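Enoyl-CoA hydratase/isomerase (PDB 3LAO) probably adds water to the double bond of an enoyl-CoA thioester, perhaps that of a steroid side chain, as a homotrimer of the crotonase family. Local coordinates at residues 59-73 with 107-120. Sequence-based numbering, arbitrary orientation.
Sequences CAVLFAHGEHFTAGL and PLVVAVQGTCWTAG
Ala60, Val61 and Leu62 pair in parallel with Leu108, Val109 and Val110, the axes of strands 59-64 and 108-112 approaching to 4.7 Å at 18°, and a single separate bridge, its register shifted by two, joins Thr70 to Cys116. Four backbone bonds hold the ladder, from Ala60 N to Pro107 O through to Ala111 N and Leu62 O. Beyond it the strands part, and a water bridges them, accepting from Ala64 N and donating to Ala111 O and Gln113 OE1. Gln113, its chain bent at chi2 (-83°), folds back into the turn after Ala64. Its NE2 grips Ala64 O and Gly66 O, both at 3.1 Å and from above the carbonyl planes, so water and turn together fix the amide's rotation. Phe69 N binds Gln113 O at 2.8 Å, and with CG anti to the backbone N (chi1 -172°) the Phe69 ring meets Val112. Val112 CG1 lies 3.5 Å from the ring centroid, over its face, a CH-pi contact; Val110 CG2 meets Phe69 CZ, and Cys116 SG lies obliquely 3.8 Å from Phe69 CD2. At the bridge Thr70 N donates to Thr115 O. Thr70 O accepts from Trp117 N, and Thr70 CG2 packs on Gly120 CA at 3.4 Å. Thr70 OG1 accepts from Gly72 N in an ST turn and bonds Asn34 O. The backbone N atoms of Leu73 and Ala119 probably form the oxyanion hole, as in other crotonases. The parallel strands lie between 22-27 and 129-133 in the central sheet; helix 196-209 packs on Val61 and Val109, strand 115-117 pairs with 137-139, and helix 119-125 follows.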
loop_
_atom_site.group_PDB
_atom_site.type_symbol
_atom_site.label_atom_id
_atom_site.label_comp_id
_atom_site.label_asym_id
_atom_site.label_seq_id
_atom_site.Cartn_x
_atom_site.Cartn_y
_atom_site.Cartn_z
ATOM N N CYS B 59 -17.735 -15.867 -10.979
ATOM C CA CYS B 59 -17.513 -14.466 -10.718
ATOM C C CYS B 59 -18.872 -13.740 -10.605
ATOM O O CYS B 59 -19.859 -14.063 -11.281
ATOM C CB CYS B 59 -16.682 -13.890 -11.848
ATOM S SG CYS B 59 -16.012 -12.221 -11.562
ATOM N N ALA B 60 -18.932 -12.769 -9.717
ATOM C CA ALA B 60 -20.150 -12.014 -9.539
ATOM C C ALA B 60 -19.946 -10.628 -10.164
ATOM O O ALA B 60 -18.864 -10.044 -10.045
ATOM C CB ALA B 60 -20.433 -11.907 -8.060
ATOM N N VAL B 61 -20.959 -10.100 -10.840
ATOM C CA VAL B 61 -20.885 -8.703 -11.278
ATOM C C VAL B 61 -21.951 -7.857 -10.582
ATOM O O VAL B 61 -23.171 -8.084 -10.745
ATOM C CB VAL B 61 -21.085 -8.585 -12.786
ATOM C CG1 VAL B 61 -20.953 -7.143 -13.196
ATOM C CG2 VAL B 61 -20.083 -9.487 -13.516
ATOM N N LEU B 62 -21.499 -6.914 -9.771
ATOM C CA LEU B 62 -22.407 -5.991 -9.101
ATOM C C LEU B 62 -22.544 -4.728 -9.926
ATOM O O LEU B 62 -21.565 -4.102 -10.238
ATOM C CB LEU B 62 -21.885 -5.612 -7.727
ATOM C CG LEU B 62 -22.626 -4.517 -6.945
ATOM C CD1 LEU B 62 -24.072 -4.893 -6.531
ATOM C CD2 LEU B 62 -21.815 -4.271 -5.720
ATOM N N PHE B 63 -23.777 -4.370 -10.279
ATOM C CA PHE B 63 -24.061 -3.145 -11.016
ATOM C C PHE B 63 -25.369 -2.479 -10.484
ATOM O O PHE B 63 -26.040 -2.984 -9.549
ATOM C CB PHE B 63 -24.156 -3.473 -12.518
ATOM C CG PHE B 63 -25.409 -4.201 -12.896
ATOM C CD1 PHE B 63 -25.558 -5.546 -12.606
ATOM C CD2 PHE B 63 -26.470 -3.516 -13.486
ATOM C CE1 PHE B 63 -26.754 -6.250 -12.950
ATOM C CE2 PHE B 63 -27.687 -4.194 -13.817
ATOM C CZ PHE B 63 -27.811 -5.567 -13.556
ATOM N N ALA B 64 -25.719 -1.340 -11.070
ATOM C CA ALA B 64 -26.909 -0.591 -10.654
ATOM C C ALA B 64 -27.811 -0.353 -11.860
ATOM O O ALA B 64 -27.340 0.048 -12.936
ATOM C CB ALA B 64 -26.529 0.747 -9.977
ATOM N N HIS B 65 -29.102 -0.633 -11.686
ATOM C CA HIS B 65 -30.094 -0.220 -12.670
ATOM C C HIS B 65 -30.237 1.286 -12.549
ATOM O O HIS B 65 -29.995 1.847 -11.471
ATOM C CB HIS B 65 -31.416 -0.913 -12.412
ATOM C CG HIS B 65 -31.355 -2.402 -12.593
ATOM N ND1 HIS B 65 -31.423 -3.002 -13.833
ATOM C CD2 HIS B 65 -31.219 -3.411 -11.700
ATOM C CE1 HIS B 65 -31.338 -4.310 -13.691
ATOM N NE2 HIS B 65 -31.217 -4.585 -12.403
ATOM N N GLY B 66 -30.567 1.950 -13.655
ATOM C CA GLY B 66 -30.813 3.383 -13.609
ATOM C C GLY B 66 -29.585 4.153 -14.030
ATOM O O GLY B 66 -28.715 3.610 -14.701
ATOM N N GLU B 67 -29.524 5.421 -13.624
ATOM C CA GLU B 67 -28.457 6.339 -14.030
ATOM C C GLU B 67 -27.469 6.544 -12.891
ATOM O O GLU B 67 -26.449 7.208 -13.050
ATOM C CB GLU B 67 -29.052 7.690 -14.472
ATOM C CG GLU B 67 -29.892 7.629 -15.778
ATOM C CD GLU B 67 -30.777 8.868 -16.018
ATOM O OE1 GLU B 67 -31.580 9.225 -15.121
ATOM O OE2 GLU B 67 -30.684 9.470 -17.114
ATOM N N HIS B 68 -27.770 5.962 -11.739
ATOM C CA HIS B 68 -26.989 6.224 -10.540
ATOM C C HIS B 68 -26.627 5.003 -9.754
ATOM O O HIS B 68 -27.487 4.252 -9.327
ATOM C CB HIS B 68 -27.754 7.206 -9.661
ATOM C CG HIS B 68 -27.953 8.531 -10.316
ATOM N ND1 HIS B 68 -26.928 9.447 -10.460
ATOM C CD2 HIS B 68 -29.033 9.071 -10.932
ATOM C CE1 HIS B 68 -27.380 10.505 -11.113
ATOM N NE2 HIS B 68 -28.653 10.305 -11.405
ATOM N N PHE B 69 -25.338 4.807 -9.536
ATOM C CA PHE B 69 -24.913 3.674 -8.743
ATOM C C PHE B 69 -25.545 3.684 -7.340
ATOM O O PHE B 69 -26.331 2.792 -7.021
ATOM C CB PHE B 69 -23.401 3.571 -8.688
ATOM C CG PHE B 69 -22.920 2.304 -8.047
ATOM C CD1 PHE B 69 -23.116 1.098 -8.673
ATOM C CD2 PHE B 69 -22.271 2.328 -6.824
ATOM C CE1 PHE B 69 -22.694 -0.072 -8.078
ATOM C CE2 PHE B 69 -21.823 1.169 -6.250
ATOM C CZ PHE B 69 -22.047 -0.033 -6.874
ATOM N N THR B 70 -25.232 4.675 -6.511
ATOM C CA THR B 70 -25.950 4.818 -5.236
ATOM C C THR B 70 -25.797 6.194 -4.597
ATOM O O THR B 70 -24.711 6.774 -4.622
ATOM C CB THR B 70 -25.556 3.753 -4.185
ATOM O OG1 THR B 70 -26.352 3.938 -3.013
ATOM C CG2 THR B 70 -24.126 3.911 -3.781
ATOM N N ALA B 71 -26.894 6.709 -4.022
ATOM C CA ALA B 71 -26.850 7.968 -3.275
ATOM C C ALA B 71 -26.403 7.734 -1.841
ATOM O O ALA B 71 -26.328 8.675 -1.049
ATOM C CB ALA B 71 -28.196 8.683 -3.303
ATOM N N GLY B 72 -26.076 6.484 -1.509
ATOM C CA GLY B 72 -25.649 6.144 -0.160
ATOM C C GLY B 72 -26.780 5.546 0.676
ATOM O O GLY B 72 -27.751 5.026 0.147
ATOM N N LEU B 73 -26.639 5.607 1.993
ATOM C CA LEU B 73 -27.667 5.112 2.886
ATOM C C LEU B 73 -28.896 6.001 2.898
ATOM O O LEU B 73 -28.794 7.212 2.699
ATOM C CB LEU B 73 -27.140 5.024 4.295
ATOM C CG LEU B 73 -25.914 4.159 4.355
ATOM C CD1 LEU B 73 -25.716 3.788 5.781
ATOM C CD2 LEU B 73 -26.107 2.927 3.489
ATOM N N PRO B 107 -14.649 -14.087 -6.583
ATOM C CA PRO B 107 -14.331 -12.753 -7.108
ATOM C C PRO B 107 -15.523 -11.865 -7.304
ATOM O O PRO B 107 -16.577 -12.344 -7.612
ATOM C CB PRO B 107 -13.692 -13.053 -8.483
ATOM C CG PRO B 107 -13.151 -14.423 -8.326
ATOM C CD PRO B 107 -14.144 -15.156 -7.463
ATOM N N LEU B 108 -15.346 -10.565 -7.154
ATOM C CA LEU B 108 -16.428 -9.639 -7.431
ATOM C C LEU B 108 -15.924 -8.513 -8.309
ATOM O O LEU B 108 -14.865 -7.951 -8.072
ATOM C CB LEU B 108 -16.981 -9.091 -6.123
ATOM C CG LEU B 108 -17.988 -7.946 -6.213
ATOM C CD1 LEU B 108 -19.254 -8.465 -6.752
ATOM C CD2 LEU B 108 -18.190 -7.503 -4.810
ATOM N N VAL B 109 -16.676 -8.210 -9.349
ATOM C CA VAL B 109 -16.345 -7.145 -10.255
ATOM C C VAL B 109 -17.496 -6.162 -10.117
ATOM O O VAL B 109 -18.648 -6.573 -9.982
ATOM C CB VAL B 109 -16.307 -7.646 -11.703
ATOM C CG1 VAL B 109 -16.354 -6.457 -12.686
ATOM C CG2 VAL B 109 -15.092 -8.510 -11.934
ATOM N N VAL B 110 -17.197 -4.870 -10.134
ATOM C CA VAL B 110 -18.252 -3.913 -9.988
ATOM C C VAL B 110 -18.221 -2.841 -11.074
ATOM O O VAL B 110 -17.144 -2.316 -11.433
ATOM C CB VAL B 110 -18.238 -3.267 -8.580
ATOM C CG1 VAL B 110 -16.954 -2.366 -8.381
ATOM C CG2 VAL B 110 -19.500 -2.462 -8.416
ATOM N N ALA B 111 -19.406 -2.515 -11.585
ATOM C CA ALA B 111 -19.593 -1.412 -12.548
ATOM C C ALA B 111 -20.374 -0.248 -11.925
ATOM O O ALA B 111 -21.462 -0.457 -11.399
ATOM C CB ALA B 111 -20.335 -1.935 -13.795
ATOM N N VAL B 112 -19.841 0.972 -12.014
ATOM C CA VAL B 112 -20.493 2.154 -11.434
ATOM C C VAL B 112 -20.639 3.333 -12.405
ATOM O O VAL B 112 -19.743 3.630 -13.196
ATOM C CB VAL B 112 -19.703 2.736 -10.265
ATOM C CG1 VAL B 112 -19.450 1.695 -9.184
ATOM C CG2 VAL B 112 -18.453 3.244 -10.782
ATOM N N GLN B 113 -21.739 4.054 -12.250
ATOM C CA GLN B 113 -22.056 5.199 -13.098
ATOM C C GLN B 113 -22.784 6.288 -12.331
ATOM O O GLN B 113 -23.523 6.018 -11.360
ATOM C CB GLN B 113 -22.967 4.768 -14.248
ATOM C CG GLN B 113 -24.454 4.653 -13.862
ATOM C CD GLN B 113 -24.816 3.331 -13.193
ATOM O OE1 GLN B 113 -24.082 2.824 -12.324
ATOM N NE2 GLN B 113 -25.982 2.776 -13.572
ATOM N N GLY B 114 -22.613 7.514 -12.812
ATOM C CA GLY B 114 -23.333 8.659 -12.291
ATOM C C GLY B 114 -22.909 9.136 -10.910
ATOM O O GLY B 114 -21.958 9.895 -10.776
ATOM N N THR B 115 -23.651 8.691 -9.905
ATOM C CA THR B 115 -23.518 9.151 -8.542
ATOM C C THR B 115 -23.080 8.001 -7.650
ATOM O O THR B 115 -23.603 6.907 -7.751
ATOM C CB THR B 115 -24.858 9.701 -8.032
ATOM O OG1 THR B 115 -24.896 11.113 -8.215
ATOM C CG2 THR B 115 -25.039 9.409 -6.575
ATOM N N CYS B 116 -22.114 8.267 -6.778
ATOM C CA CYS B 116 -21.526 7.223 -5.946
ATOM C C CYS B 116 -21.185 7.752 -4.557
ATOM O O CYS B 116 -20.015 7.923 -4.216
ATOM C CB CYS B 116 -20.273 6.650 -6.612
ATOM S SG CYS B 116 -19.757 5.040 -5.971
ATOM N N TRP B 117 -22.217 8.010 -3.758
ATOM C CA TRP B 117 -22.046 8.696 -2.483
ATOM C C TRP B 117 -21.620 7.724 -1.388
ATOM O O TRP B 117 -22.052 6.572 -1.365
ATOM C CB TRP B 117 -23.339 9.409 -2.081
ATOM C CG TRP B 117 -23.673 10.581 -2.951
ATOM C CD1 TRP B 117 -24.903 11.145 -3.130
ATOM C CD2 TRP B 117 -22.764 11.336 -3.763
ATOM N NE1 TRP B 117 -24.816 12.203 -4.002
ATOM C CE2 TRP B 117 -23.515 12.341 -4.405
ATOM C CE3 TRP B 117 -21.390 11.258 -4.008
ATOM C CZ2 TRP B 117 -22.936 13.261 -5.277
ATOM C CZ3 TRP B 117 -20.818 12.173 -4.875
ATOM C CH2 TRP B 117 -21.590 13.161 -5.498
ATOM N N THR B 118 -20.772 8.198 -0.480
ATOM C CA THR B 118 -20.601 7.555 0.817
ATOM C C THR B 118 -20.471 6.043 0.670
ATOM O O THR B 118 -19.374 5.521 0.467
ATOM C CB THR B 118 -21.775 7.871 1.763
ATOM O OG1 THR B 118 -22.583 8.910 1.195
ATOM C CG2 THR B 118 -21.259 8.320 3.121
ATOM N N ALA B 119 -21.597 5.345 0.775
ATOM C CA ALA B 119 -21.586 3.900 0.976
ATOM C C ALA B 119 -21.193 3.168 -0.303
ATOM O O ALA B 119 -20.828 1.993 -0.269
ATOM C CB ALA B 119 -22.945 3.423 1.467
ATOM N N GLY B 120 -21.270 3.870 -1.429
ATOM C CA GLY B 120 -20.983 3.275 -2.719
ATOM C C GLY B 120 -19.496 3.176 -2.995
ATOM O O GLY B 120 -19.020 2.182 -3.543
HETATM O O HOH W 1 -23.769 -0.010 -12.675
#